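Side-chain contacts in putative dehydrogenase (Pseudomonas fluorescens, PDB 6UUG), which acts as the methanesulfinate monooxygenase MsuC of a two-component, flavin-dependent system in bacterial sulfur assimilation: residues 175-180 and 202-207; 245-250 and 319-324; 311-316 and 343-348. All coordinates share one frame; numbering follows the deposited sequence.

In the fold
No hydrogen bond or salt bridge crosses any of the three contacts; methyl and methylene groups do most of the touching. Contact 1 is partly buried and bridges two beta sheets; contacts 2 and 3 are buried between helices. These two both draw on helix 294-327, which meets helix 247-277 in contact 2 and helix 333-360 in contact 3. They also touch directly, with Leu250 CB 3.6 Å from Ile343 CD1. Leucine and isoleucine methyls span the wide gap between the sheets, whereas alanine lets the helices of contact 3 close up tightly. Contact 1 lies about 31 Å from contact 3 between centres, across the chain's centre, but its nearest atoms come within about 5 Å of contact 2.

Contact 1: 175-180 and 202-207; sequences QMLIAS and ITLHND
Leu177 reaches out from strand 176-183 to the paired methyls of Ile202 and Leu204 on strand 202-204. Its CB points toward that strand but is still 5.9 Å from Ile202 CD1, and CG comes only slightly nearer. The tip closes the gap. With CD1 anti to CA (chi2 175°), this branch is the one carried farthest from the backbone, and it arrives 4.3 Å from Ile202 CD1 and 4.5 Å from Leu204 CD2. Seen from Leu177 CD1, these two methyls lie nearly at right angles to each other, so the tip is met on two flanks. The other branch, CD2, stays more than 5 Å from both residues. Ile202 and Leu204, two places apart on an extended strand, turn their side chains to the same side, while long, branched side chains suit a separation of 10.5 Å between the CA atoms of Leu177 and Ile202. Phe223 of strand 221-228, touching both Ala179 and Ile202, helps fill the same layer. The two strands belong to different sheets, so the contact is apolar packing between sheets, as in the beta domain of the acyl-CoA dehydrogenase fold.

Contact 2: 245-250 and 319-324; sequences ACLRPL and ALLDEA
Leu247 and Ala324 mark the nearest approach of the two backbones, their CA atoms 8.4 Å apart. The segments belong to helices 247-277 and 294-327, in the C-terminal helical bundle of the acyl-CoA dehydrogenase fold, and the side chains must span the space between them. The regular helix of segment 319-324, with Ala324 N bonded to Leu320 O (2.9 Å), brings Leu321 and Ala324, three residues apart, onto neighbouring parts of one face. Leu247 points into that face. Its CG lies beside the backbone N and anti to the carbonyl carbon (chi1 -70°), which carries CG on in the direction of the partner helix. The closest meeting is between Leu247 CD2 and Ala324 CB, at 4.1 Å. The short alanine side chain leaves room for the leucine to come up to the helix surface, and the larger Leu321 flanks it. Although Leu321 CB does not point at helix 247-277, the end of its side chain swings nearer. Nothing polar joins the segments at this buried site, and further apolar residues pack on the touching side chains: Leu331 covers Leu247 and Ala324, Leu339 of helix 333-360 reaches Leu247, and Trp85 and Leu89 of helix 85-96 back Leu321. Leu250, one turn beyond Leu247, also packs on Arg336 of helix 333-360. Leu321 CD1 ends equally far from both branches of Leu247, 4.5 Å from its CD2 and 4.5 Å from its CD1.

Contact 3: 311-316 and 343-348; sequences RLLVER and IATAKV
Ala346 sets its methyl directly against the backbone of Leu313, where two antiparallel helices of the C-terminal acyl-CoA dehydrogenase bundle pack side by side. The short helical segments run at 150° to each other, their axes 8.5 Å apart at closest, and the CA atoms of Leu313 and Ala346 are separated by just 5.0 Å. Ala346 has the most surface buried here, and its small size suits so close a crossing: CB comes to 3.6 Å from Leu313 O, a van der Waals contact of a methyl with a backbone carbonyl. Beside it, Leu313 CB lies 3.9 Å from Ala346 CB, so even the root of the leucine is part of the interface.

Leu313 then extends past the alanine to Thr345. The two side chains cross at about a right angle, with Leu313 CD2 meeting Thr345 CG2 at 3.9 Å. Threonine serves both polarities at this buried place. With OG1 beside the backbone N (chi1 -64°), CG2 is left anti to that N and offers the leucine a methyl, while OG1 is hydrogen-bonded to Thr341 O one turn back in its own helix, which satisfies the hydroxyl without a partner across the contact. The second subunit covers this region too: its Leu312 packs on Leu313 and its Trp304 on Thr345, so the helix pair is also part of a subunit interface. Val314 touches the alanine methyl next to Leu313 and rests on Thr257 and His258 of helix 247-277. The valine branch that touches is CG2, 4.0 Å from Ala346 CB.

Contact 1: 175-180 and 202-207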
ATOM      1  N   GLN A 175      29.116 -11.973 -31.770  1.00 38.65           N
ATOM      2  CA  GLN A 175      29.429 -12.372 -33.136  1.00 37.63           C
ATOM      3  C   GLN A 175      28.483 -11.766 -34.157  1.00 44.72           C
ATOM      4  O   GLN A 175      28.905 -11.443 -35.276  1.00 42.08           O
ATOM      5  CB  GLN A 175      29.406 -13.903 -33.256  1.00 40.12           C
ATOM      6  CG  GLN A 175      30.652 -14.606 -32.715  1.00 43.03           C
ATOM      7  CD  GLN A 175      30.892 -14.357 -31.241  1.00 42.41           C
ATOM      8  OE1 GLN A 175      30.114 -14.792 -30.386  1.00 41.04           O
ATOM      9  NE2 GLN A 175      31.984 -13.655 -30.929  1.00 44.06           N
ATOM     10  N   MET A 176      27.217 -11.589 -33.795  1.00 38.47           N
ATOM     11  CA  MET A 176      26.217 -11.025 -34.682  1.00 36.63           C
ATOM     12  C   MET A 176      25.431  -9.969 -33.923  1.00 40.18           C
ATOM     13  O   MET A 176      25.293 -10.044 -32.697  1.00 39.11           O
ATOM     14  CB  MET A 176      25.264 -12.101 -35.224  1.00 36.34           C
ATOM     15  CG  MET A 176      25.909 -13.129 -36.153  1.00 39.61           C
ATOM     16  SD  MET A 176      26.362 -12.428 -37.760  1.00 42.12           S
ATOM     17  CE  MET A 176      24.761 -11.978 -38.431  1.00 39.58           C
ATOM     18  N   LEU A 177      24.933  -8.979 -34.669  1.00 37.66           N
ATOM     19  CA  LEU A 177      24.113  -7.898 -34.135  1.00 37.05           C
ATOM     20  C   LEU A 177      22.835  -7.772 -34.942  1.00 40.04           C
ATOM     21  O   LEU A 177      22.823  -7.969 -36.161  1.00 43.59           O
ATOM     22  CB  LEU A 177      24.819  -6.534 -34.185  1.00 41.29           C
ATOM     23  CG  LEU A 177      26.112  -6.277 -33.444  1.00 47.79           C
ATOM     24  CD1 LEU A 177      26.583  -4.882 -33.799  1.00 42.31           C
ATOM     25  CD2 LEU A 177      25.870  -6.401 -31.951  1.00 50.93           C
ATOM     26  N   ILE A 178      21.757  -7.432 -34.253  1.00 36.36           N
ATOM     27  CA  ILE A 178      20.541  -6.950 -34.887  1.00 35.26           C
ATOM     28  C   ILE A 178      20.583  -5.428 -34.788  1.00 36.86           C
ATOM     29  O   ILE A 178      20.522  -4.874 -33.689  1.00 37.88           O
ATOM     30  CB  ILE A 178      19.284  -7.512 -34.215  1.00 36.85           C
ATOM     31  CG1 ILE A 178      19.284  -9.049 -34.243  1.00 39.43           C
ATOM     32  CG2 ILE A 178      18.044  -6.934 -34.866  1.00 42.31           C
ATOM     33  CD1 ILE A 178      18.808  -9.634 -35.544  1.00 39.10           C
ATOM     34  N   ALA A 179      20.682  -4.745 -35.925  1.00 38.79           N
ATOM     35  CA  ALA A 179      20.808  -3.291 -35.954  1.00 44.67           C
ATOM     36  C   ALA A 179      19.636  -2.687 -36.710  1.00 39.17           C
ATOM     37  O   ALA A 179      19.168  -3.252 -37.702  1.00 38.98           O
ATOM     38  CB  ALA A 179      22.130  -2.859 -36.616  1.00 41.45           C
ATOM     39  N   SER A 180      19.167  -1.528 -36.253  1.00 44.38           N
ATOM     40  CA  SER A 180      18.097  -0.821 -36.940  1.00 39.82           C
ATOM     41  C   SER A 180      18.592   0.520 -37.470  1.00 42.45           C
ATOM     42  O   SER A 180      19.558   1.101 -36.967  1.00 42.70           O
ATOM     43  CB  SER A 180      16.894  -0.590 -36.024  1.00 45.51           C
ATOM     44  OG  SER A 180      17.278   0.085 -34.843  1.00 44.71           O
ATOM     45  N   ILE A 202      31.776  -0.304 -37.681  1.00 46.81           N
ATOM     46  CA  ILE A 202      31.088  -0.397 -36.399  1.00 46.79           C
ATOM     47  C   ILE A 202      32.089  -0.141 -35.288  1.00 47.23           C
ATOM     48  O   ILE A 202      33.120  -0.820 -35.202  1.00 51.77           O
ATOM     49  CB  ILE A 202      30.417  -1.768 -36.216  1.00 44.39           C
ATOM     50  CG1 ILE A 202      29.382  -2.015 -37.315  1.00 46.19           C
ATOM     51  CG2 ILE A 202      29.768  -1.853 -34.836  1.00 48.33           C
ATOM     52  CD1 ILE A 202      28.708  -3.358 -37.200  1.00 43.25           C
ATOM     53  N   THR A 203      31.783   0.828 -34.430  1.00 46.51           N
ATOM     54  CA  THR A 203      32.588   1.131 -33.252  1.00 49.43           C
ATOM     55  C   THR A 203      31.699   1.008 -32.022  1.00 50.89           C
ATOM     56  O   THR A 203      30.797   1.827 -31.823  1.00 53.71           O
ATOM     57  CB  THR A 203      33.191   2.528 -33.342  1.00 51.75           C
ATOM     58  OG1 THR A 203      34.060   2.592 -34.478  1.00 52.31           O
ATOM     59  CG2 THR A 203      33.975   2.834 -32.083  1.00 54.71           C
ATOM     60  N   LEU A 204      31.953  -0.016 -31.209  1.00 50.69           N
ATOM     61  CA  LEU A 204      31.192  -0.278 -29.989  1.00 58.62           C
ATOM     62  C   LEU A 204      31.926   0.364 -28.815  1.00 62.64           C
ATOM     63  O   LEU A 204      33.018  -0.074 -28.440  1.00 67.01           O
ATOM     64  CB  LEU A 204      31.017  -1.781 -29.780  1.00 56.04           C
ATOM     65  CG  LEU A 204      30.432  -2.594 -30.938  1.00 54.75           C
ATOM     66  CD1 LEU A 204      30.477  -4.083 -30.630  1.00 55.16           C
ATOM     67  CD2 LEU A 204      29.010  -2.154 -31.243  1.00 54.46           C
ATOM     68  N   HIS A 205      31.317   1.396 -28.223  1.00 60.10           N
ATOM     69  CA  HIS A 205      32.033   2.229 -27.260  1.00 66.08           C
ATOM     70  C   HIS A 205      32.207   1.559 -25.905  1.00 76.44           C
ATOM     71  O   HIS A 205      33.216   1.802 -25.233  1.00 77.98           O
ATOM     72  CB  HIS A 205      31.313   3.563 -27.096  1.00 67.01           C
ATOM     73  CG  HIS A 205      31.248   4.360 -28.358  1.00 64.53           C
ATOM     74  ND1 HIS A 205      32.351   4.569 -29.158  1.00 67.60           N
ATOM     75  CD2 HIS A 205      30.214   4.987 -28.969  1.00 64.41           C
ATOM     76  CE1 HIS A 205      32.001   5.296 -30.205  1.00 61.90           C
ATOM     77  NE2 HIS A 205      30.710   5.564 -30.113  1.00 64.94           N
ATOM     78  N   ASN A 206      31.250   0.727 -25.493  1.00 74.42           N
ATOM     79  CA  ASN A 206      31.288   0.058 -24.194  1.00 79.67           C
ATOM     80  C   ASN A 206      31.469   1.077 -23.069  1.00 79.19           C
ATOM     81  O   ASN A 206      32.315   0.929 -22.185  1.00 82.71           O
ATOM     82  CB  ASN A 206      32.382  -1.012 -24.154  1.00 80.91           C
ATOM     83  CG  ASN A 206      31.977  -2.234 -23.339  1.00 79.09           C
ATOM     84  OD1 ASN A 206      31.032  -2.187 -22.544  1.00 74.05           O
ATOM     85  ND2 ASN A 206      32.694  -3.336 -23.536  1.00 75.35           N
ATOM     86  N   ASP A 207      30.666   2.136 -23.131  1.00 77.63           N
ATOM     87  CA  ASP A 207      30.603   3.161 -22.099  1.00 81.20           C
ATOM     88  C   ASP A 207      29.456   2.929 -21.123  1.00 79.98           C
ATOM     89  O   ASP A 207      29.132   3.827 -20.337  1.00 77.73           O
ATOM     90  CB  ASP A 207      30.464   4.541 -22.743  1.00 78.78           C
ATOM     91  CG  ASP A 207      29.338   4.591 -23.758  1.00 78.50           C
ATOM     92  OD1 ASP A 207      29.128   3.575 -24.456  1.00 73.78           O
ATOM     93  OD2 ASP A 207      28.659   5.635 -23.854  1.00 78.65           O
TER

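Contact 2: 245-250 and 319-324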
ATOM      1  N   ALA A 245       4.515 -12.687 -36.565  1.00 34.13           N
ATOM      2  CA  ALA A 245       5.629 -11.746 -36.496  1.00 35.38           C
ATOM      3  C   ALA A 245       5.504 -10.835 -35.279  1.00 33.36           C
ATOM      4  O   ALA A 245       6.510 -10.466 -34.657  1.00 32.73           O
ATOM      5  CB  ALA A 245       5.704 -10.910 -37.776  1.00 38.97           C
ATOM      6  N   CYS A 246       4.276 -10.456 -34.936  1.00 32.82           N
ATOM      7  CA  CYS A 246       4.021  -9.586 -33.793  1.00 31.05           C
ATOM      8  C   CYS A 246       4.227 -10.291 -32.462  1.00 32.06           C
ATOM      9  O   CYS A 246       4.021  -9.666 -31.412  1.00 32.02           O
ATOM     10  CB  CYS A 246       2.607  -9.016 -33.883  1.00 33.16           C
ATOM     11  SG  CYS A 246       2.459  -7.709 -35.175  1.00 43.12           S
ATOM     12  N   LEU A 247       4.640 -11.561 -32.458  1.00 32.05           N
ATOM     13  CA  LEU A 247       5.100 -12.144 -31.202  1.00 32.20           C
ATOM     14  C   LEU A 247       6.441 -11.585 -30.754  1.00 31.30           C
ATOM     15  O   LEU A 247       6.791 -11.731 -29.581  1.00 28.60           O
ATOM     16  CB  LEU A 247       5.223 -13.662 -31.305  1.00 30.73           C
ATOM     17  CG  LEU A 247       3.957 -14.498 -31.418  1.00 27.53           C
ATOM     18  CD1 LEU A 247       4.373 -15.964 -31.588  1.00 31.61           C
ATOM     19  CD2 LEU A 247       2.993 -14.328 -30.253  1.00 32.38           C
ATOM     20  N   ARG A 248       7.200 -10.946 -31.646  1.00 30.95           N
ATOM     21  CA  ARG A 248       8.539 -10.497 -31.269  1.00 32.07           C
ATOM     22  C   ARG A 248       8.532  -9.565 -30.061  1.00 29.25           C
ATOM     23  O   ARG A 248       9.298  -9.811 -29.115  1.00 29.55           O
ATOM     24  CB  ARG A 248       9.223  -9.840 -32.477  1.00 32.98           C
ATOM     25  CG  ARG A 248      10.740  -9.683 -32.332  1.00 31.70           C
ATOM     26  CD  ARG A 248      11.161  -8.392 -31.680  1.00 35.28           C
ATOM     27  NE  ARG A 248      12.615  -8.344 -31.605  1.00 36.16           N
ATOM     28  CZ  ARG A 248      13.319  -7.474 -30.888  1.00 35.40           C
ATOM     29  NH1 ARG A 248      12.712  -6.541 -30.165  1.00 38.73           N
ATOM     30  NH2 ARG A 248      14.643  -7.547 -30.897  1.00 37.68           N
ATOM     31  N   PRO A 249       7.729  -8.499 -30.012  1.00 29.94           N
ATOM     32  CA  PRO A 249       7.750  -7.663 -28.800  1.00 30.84           C
ATOM     33  C   PRO A 249       7.243  -8.392 -27.567  1.00 28.88           C
ATOM     34  O   PRO A 249       7.672  -8.068 -26.453  1.00 30.06           O
ATOM     35  CB  PRO A 249       6.845  -6.476 -29.172  1.00 34.11           C
ATOM     36  CG  PRO A 249       5.949  -7.006 -30.255  1.00 33.16           C
ATOM     37  CD  PRO A 249       6.811  -7.958 -31.033  1.00 30.58           C
ATOM     38  N   LEU A 250       6.353  -9.369 -27.739  1.00 28.77           N
ATOM     39  CA  LEU A 250       5.832 -10.111 -26.597  1.00 28.76           C
ATOM     40  C   LEU A 250       6.900 -11.029 -26.010  1.00 28.19           C
ATOM     41  O   LEU A 250       6.973 -11.200 -24.786  1.00 27.58           O
ATOM     42  CB  LEU A 250       4.580 -10.891 -27.011  1.00 28.84           C
ATOM     43  CG  LEU A 250       3.442 -10.062 -27.619  1.00 26.55           C
ATOM     44  CD1 LEU A 250       2.203 -10.919 -27.832  1.00 27.48           C
ATOM     45  CD2 LEU A 250       3.114  -8.883 -26.689  1.00 30.61           C
ATOM     46  N   ALA A 319       3.211 -20.489 -20.889  1.00 28.64           N
ATOM     47  CA  ALA A 319       2.463 -21.554 -21.564  1.00 28.90           C
ATOM     48  C   ALA A 319       1.681 -21.013 -22.757  1.00 30.38           C
ATOM     49  O   ALA A 319       1.637 -21.644 -23.824  1.00 29.04           O
ATOM     50  CB  ALA A 319       1.526 -22.245 -20.574  1.00 32.91           C
ATOM     51  N   LEU A 320       1.040 -19.855 -22.594  1.00 26.89           N
ATOM     52  CA  LEU A 320       0.310 -19.257 -23.705  1.00 26.31           C
ATOM     53  C   LEU A 320       1.247 -18.886 -24.845  1.00 28.90           C
ATOM     54  O   LEU A 320       0.855 -18.979 -26.013  1.00 29.47           O
ATOM     55  CB  LEU A 320      -0.472 -18.021 -23.244  1.00 26.24           C
ATOM     56  CG  LEU A 320      -1.653 -18.246 -22.296  1.00 28.93           C
ATOM     57  CD1 LEU A 320      -2.183 -16.909 -21.801  1.00 32.59           C
ATOM     58  CD2 LEU A 320      -2.755 -18.997 -23.026  1.00 31.08           C
ATOM     59  N   LEU A 321       2.484 -18.454 -24.537  1.00 26.09           N
ATOM     60  CA  LEU A 321       3.431 -18.179 -25.612  1.00 24.65           C
ATOM     61  C   LEU A 321       3.781 -19.464 -26.365  1.00 27.92           C
ATOM     62  O   LEU A 321       3.814 -19.473 -27.604  1.00 29.05           O
ATOM     63  CB  LEU A 321       4.700 -17.519 -25.056  1.00 27.60           C
ATOM     64  CG  LEU A 321       5.879 -17.350 -26.016  1.00 26.64           C
ATOM     65  CD1 LEU A 321       5.431 -16.590 -27.270  1.00 29.20           C
ATOM     66  CD2 LEU A 321       7.073 -16.637 -25.330  1.00 27.30           C
ATOM     67  N   ASP A 322       4.043 -20.553 -25.632  1.00 27.98           N
ATOM     68  CA  ASP A 322       4.269 -21.851 -26.282  1.00 28.78           C
ATOM     69  C   ASP A 322       3.150 -22.162 -27.267  1.00 30.36           C
ATOM     70  O   ASP A 322       3.405 -22.535 -28.423  1.00 30.53           O
ATOM     71  CB  ASP A 322       4.357 -22.975 -25.238  1.00 33.71           C
ATOM     72  CG  ASP A 322       5.685 -23.015 -24.496  1.00 32.38           C
ATOM     73  OD1 ASP A 322       6.610 -22.261 -24.853  1.00 32.73           O
ATOM     74  OD2 ASP A 322       5.795 -23.832 -23.538  1.00 34.06           O
ATOM     75  N   GLU A 323       1.895 -22.013 -26.820  1.00 30.95           N
ATOM     76  CA  GLU A 323       0.748 -22.379 -27.652  1.00 30.98           C
ATOM     77  C   GLU A 323       0.622 -21.454 -28.858  1.00 33.87           C
ATOM     78  O   GLU A 323       0.342 -21.915 -29.972  1.00 33.40           O
ATOM     79  CB  GLU A 323      -0.537 -22.375 -26.806  1.00 33.51           C
ATOM     80  CG  GLU A 323      -0.546 -23.471 -25.731  1.00 36.07           C
ATOM     81  CD  GLU A 323      -1.633 -23.320 -24.659  1.00 50.68           C
ATOM     82  OE1 GLU A 323      -2.455 -22.372 -24.721  1.00 50.11           O
ATOM     83  OE2 GLU A 323      -1.657 -24.168 -23.736  1.00 54.68           O
ATOM     84  N   ALA A 324       0.873 -20.153 -28.671  1.00 30.59           N
ATOM     85  CA  ALA A 324       0.811 -19.219 -29.793  1.00 29.80           C
ATOM     86  C   ALA A 324       1.914 -19.492 -30.809  1.00 34.01           C
ATOM     87  O   ALA A 324       1.665 -19.485 -32.023  1.00 35.61           O
ATOM     88  CB  ALA A 324       0.907 -17.768 -29.287  1.00 29.54           C
TER

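Contact 3: 311-316 and 343-348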
ATOM      1  N   ARG A 311       4.657 -16.061  -9.716  1.00 25.74           N
ATOM      2  CA  ARG A 311       5.057 -17.305 -10.374  1.00 24.57           C
ATOM      3  C   ARG A 311       3.951 -17.837 -11.279  1.00 24.77           C
ATOM      4  O   ARG A 311       4.196 -18.177 -12.438  1.00 26.17           O
ATOM      5  CB  ARG A 311       5.430 -18.353  -9.321  1.00 27.89           C
ATOM      6  CG  ARG A 311       6.806 -18.119  -8.674  1.00 26.78           C
ATOM      7  CD  ARG A 311       6.953 -18.941  -7.387  1.00 28.35           C
ATOM      8  NE  ARG A 311       8.289 -18.786  -6.797  1.00 30.27           N
ATOM      9  CZ  ARG A 311       8.572 -18.976  -5.509  1.00 34.42           C
ATOM     10  NH1 ARG A 311       7.619 -19.339  -4.660  1.00 34.53           N
ATOM     11  NH2 ARG A 311       9.817 -18.822  -5.071  1.00 35.65           N
ATOM     12  N   LEU A 312       2.718 -17.925 -10.762  1.00 24.98           N
ATOM     13  CA  LEU A 312       1.647 -18.477 -11.592  1.00 24.82           C
ATOM     14  C   LEU A 312       1.343 -17.586 -12.798  1.00 25.02           C
ATOM     15  O   LEU A 312       1.069 -18.095 -13.901  1.00 26.75           O
ATOM     16  CB  LEU A 312       0.393 -18.700 -10.754  1.00 25.82           C
ATOM     17  CG  LEU A 312       0.512 -19.736  -9.630  1.00 27.24           C
ATOM     18  CD1 LEU A 312      -0.878 -19.978  -9.017  1.00 29.27           C
ATOM     19  CD2 LEU A 312       1.134 -21.046 -10.134  1.00 32.80           C
ATOM     20  N   LEU A 313       1.346 -16.263 -12.612  1.00 24.56           N
ATOM     21  CA  LEU A 313       1.075 -15.375 -13.744  1.00 23.76           C
ATOM     22  C   LEU A 313       2.158 -15.489 -14.809  1.00 25.37           C
ATOM     23  O   LEU A 313       1.859 -15.500 -16.013  1.00 26.15           O
ATOM     24  CB  LEU A 313       0.956 -13.926 -13.265  1.00 26.70           C
ATOM     25  CG  LEU A 313      -0.306 -13.542 -12.496  1.00 25.44           C
ATOM     26  CD1 LEU A 313      -0.033 -12.138 -11.868  1.00 25.73           C
ATOM     27  CD2 LEU A 313      -1.505 -13.516 -13.457  1.00 27.19           C
ATOM     28  N   VAL A 314       3.426 -15.546 -14.386  1.00 25.38           N
ATOM     29  CA  VAL A 314       4.523 -15.654 -15.343  1.00 24.31           C
ATOM     30  C   VAL A 314       4.460 -16.995 -16.075  1.00 26.69           C
ATOM     31  O   VAL A 314       4.618 -17.067 -17.303  1.00 27.72           O
ATOM     32  CB  VAL A 314       5.870 -15.450 -14.624  1.00 25.37           C
ATOM     33  CG1 VAL A 314       7.030 -15.744 -15.563  1.00 28.96           C
ATOM     34  CG2 VAL A 314       5.969 -14.010 -14.130  1.00 24.95           C
ATOM     35  N   GLU A 315       4.222 -18.072 -15.334  1.00 24.51           N
ATOM     36  CA  GLU A 315       4.207 -19.394 -15.952  1.00 28.57           C
ATOM     37  C   GLU A 315       3.002 -19.562 -16.860  1.00 29.14           C
ATOM     38  O   GLU A 315       3.091 -20.262 -17.882  1.00 27.47           O
ATOM     39  CB  GLU A 315       4.254 -20.464 -14.862  1.00 29.03           C
ATOM     40  CG  GLU A 315       5.626 -20.509 -14.223  1.00 28.13           C
ATOM     41  CD  GLU A 315       5.707 -21.345 -12.957  1.00 37.07           C
ATOM     42  OE1 GLU A 315       4.661 -21.872 -12.499  1.00 39.53           O
ATOM     43  OE2 GLU A 315       6.833 -21.463 -12.416  1.00 36.48           O
ATOM     44  N   ARG A 316       1.878 -18.921 -16.521  1.00 25.43           N
ATOM     45  CA  ARG A 316       0.730 -18.976 -17.420  1.00 25.81           C
ATOM     46  C   ARG A 316       1.017 -18.240 -18.721  1.00 30.29           C
ATOM     47  O   ARG A 316       0.687 -18.732 -19.806  1.00 27.49           O
ATOM     48  CB  ARG A 316      -0.528 -18.397 -16.780  1.00 28.72           C
ATOM     49  CG  ARG A 316      -1.613 -18.414 -17.851  1.00 34.02           C
ATOM     50  CD  ARG A 316      -2.805 -17.676 -17.557  1.00 38.55           C
ATOM     51  NE  ARG A 316      -2.566 -16.272 -17.275  1.00 37.32           N
ATOM     52  CZ  ARG A 316      -3.548 -15.497 -16.853  1.00 36.54           C
ATOM     53  NH1 ARG A 316      -4.760 -16.034 -16.703  1.00 39.26           N
ATOM     54  NH2 ARG A 316      -3.332 -14.226 -16.582  1.00 30.32           N
ATOM     55  N   ILE A 343       0.820 -11.409 -20.647  1.00 24.43           N
ATOM     56  CA  ILE A 343       2.210 -11.040 -20.371  1.00 25.30           C
ATOM     57  C   ILE A 343       2.267  -9.718 -19.613  1.00 24.44           C
ATOM     58  O   ILE A 343       3.032  -9.557 -18.649  1.00 25.53           O
ATOM     59  CB  ILE A 343       3.019 -10.955 -21.680  1.00 25.53           C
ATOM     60  CG1 ILE A 343       3.219 -12.348 -22.289  1.00 24.73           C
ATOM     61  CG2 ILE A 343       4.375 -10.286 -21.415  1.00 26.25           C
ATOM     62  CD1 ILE A 343       3.649 -12.303 -23.796  1.00 26.39           C
ATOM     63  N   ALA A 344       1.491  -8.732 -20.064  1.00 25.35           N
ATOM     64  CA  ALA A 344       1.514  -7.437 -19.381  1.00 25.80           C
ATOM     65  C   ALA A 344       1.033  -7.565 -17.950  1.00 26.76           C
ATOM     66  O   ALA A 344       1.567  -6.906 -17.052  1.00 25.82           O
ATOM     67  CB  ALA A 344       0.655  -6.417 -20.131  1.00 26.63           C
ATOM     68  N   THR A 345       0.035  -8.426 -17.716  1.00 25.98           N
ATOM     69  CA  THR A 345      -0.455  -8.670 -16.362  1.00 25.33           C
ATOM     70  C   THR A 345       0.654  -9.244 -15.489  1.00 26.10           C
ATOM     71  O   THR A 345       0.876  -8.788 -14.358  1.00 26.31           O
ATOM     72  CB  THR A 345      -1.649  -9.634 -16.427  1.00 26.89           C
ATOM     73  OG1 THR A 345      -2.727  -9.016 -17.146  1.00 26.78           O
ATOM     74  CG2 THR A 345      -2.132 -10.004 -15.043  1.00 28.28           C
ATOM     75  N   ALA A 346       1.369 -10.248 -16.009  1.00 25.05           N
ATOM     76  CA  ALA A 346       2.495 -10.834 -15.279  1.00 27.12           C
ATOM     77  C   ALA A 346       3.610  -9.820 -15.048  1.00 26.03           C
ATOM     78  O   ALA A 346       4.224  -9.795 -13.971  1.00 27.32           O
ATOM     79  CB  ALA A 346       3.035 -12.056 -16.036  1.00 23.09           C
ATOM     80  N   LYS A 347       3.897  -8.982 -16.051  1.00 24.68           N
ATOM     81  CA  LYS A 347       4.974  -8.006 -15.921  1.00 26.45           C
ATOM     82  C   LYS A 347       4.664  -6.969 -14.852  1.00 25.70           C
ATOM     83  O   LYS A 347       5.556  -6.595 -14.072  1.00 27.34           O
ATOM     84  CB  LYS A 347       5.231  -7.325 -17.273  1.00 24.53           C
ATOM     85  CG  LYS A 347       6.567  -6.555 -17.279  1.00 28.01           C
ATOM     86  CD  LYS A 347       6.983  -6.072 -18.662  1.00 36.50           C
ATOM     87  CE  LYS A 347       8.213  -5.154 -18.558  1.00 42.67           C
ATOM     88  NZ  LYS A 347       7.993  -3.874 -19.269  1.00 39.33           N
ATOM     89  N   VAL A 348       3.418  -6.473 -14.795  1.00 25.38           N
ATOM     90  CA  VAL A 348       3.066  -5.510 -13.750  1.00 26.62           C
ATOM     91  C   VAL A 348       3.261  -6.130 -12.368  1.00 25.90           C
ATOM     92  O   VAL A 348       3.877  -5.528 -11.475  1.00 26.41           O
ATOM     93  CB  VAL A 348       1.633  -4.993 -13.948  1.00 27.74           C
ATOM     94  CG1 VAL A 348       1.204  -4.144 -12.751  1.00 27.42           C
ATOM     95  CG2 VAL A 348       1.584  -4.144 -15.216  1.00 27.64           C
TER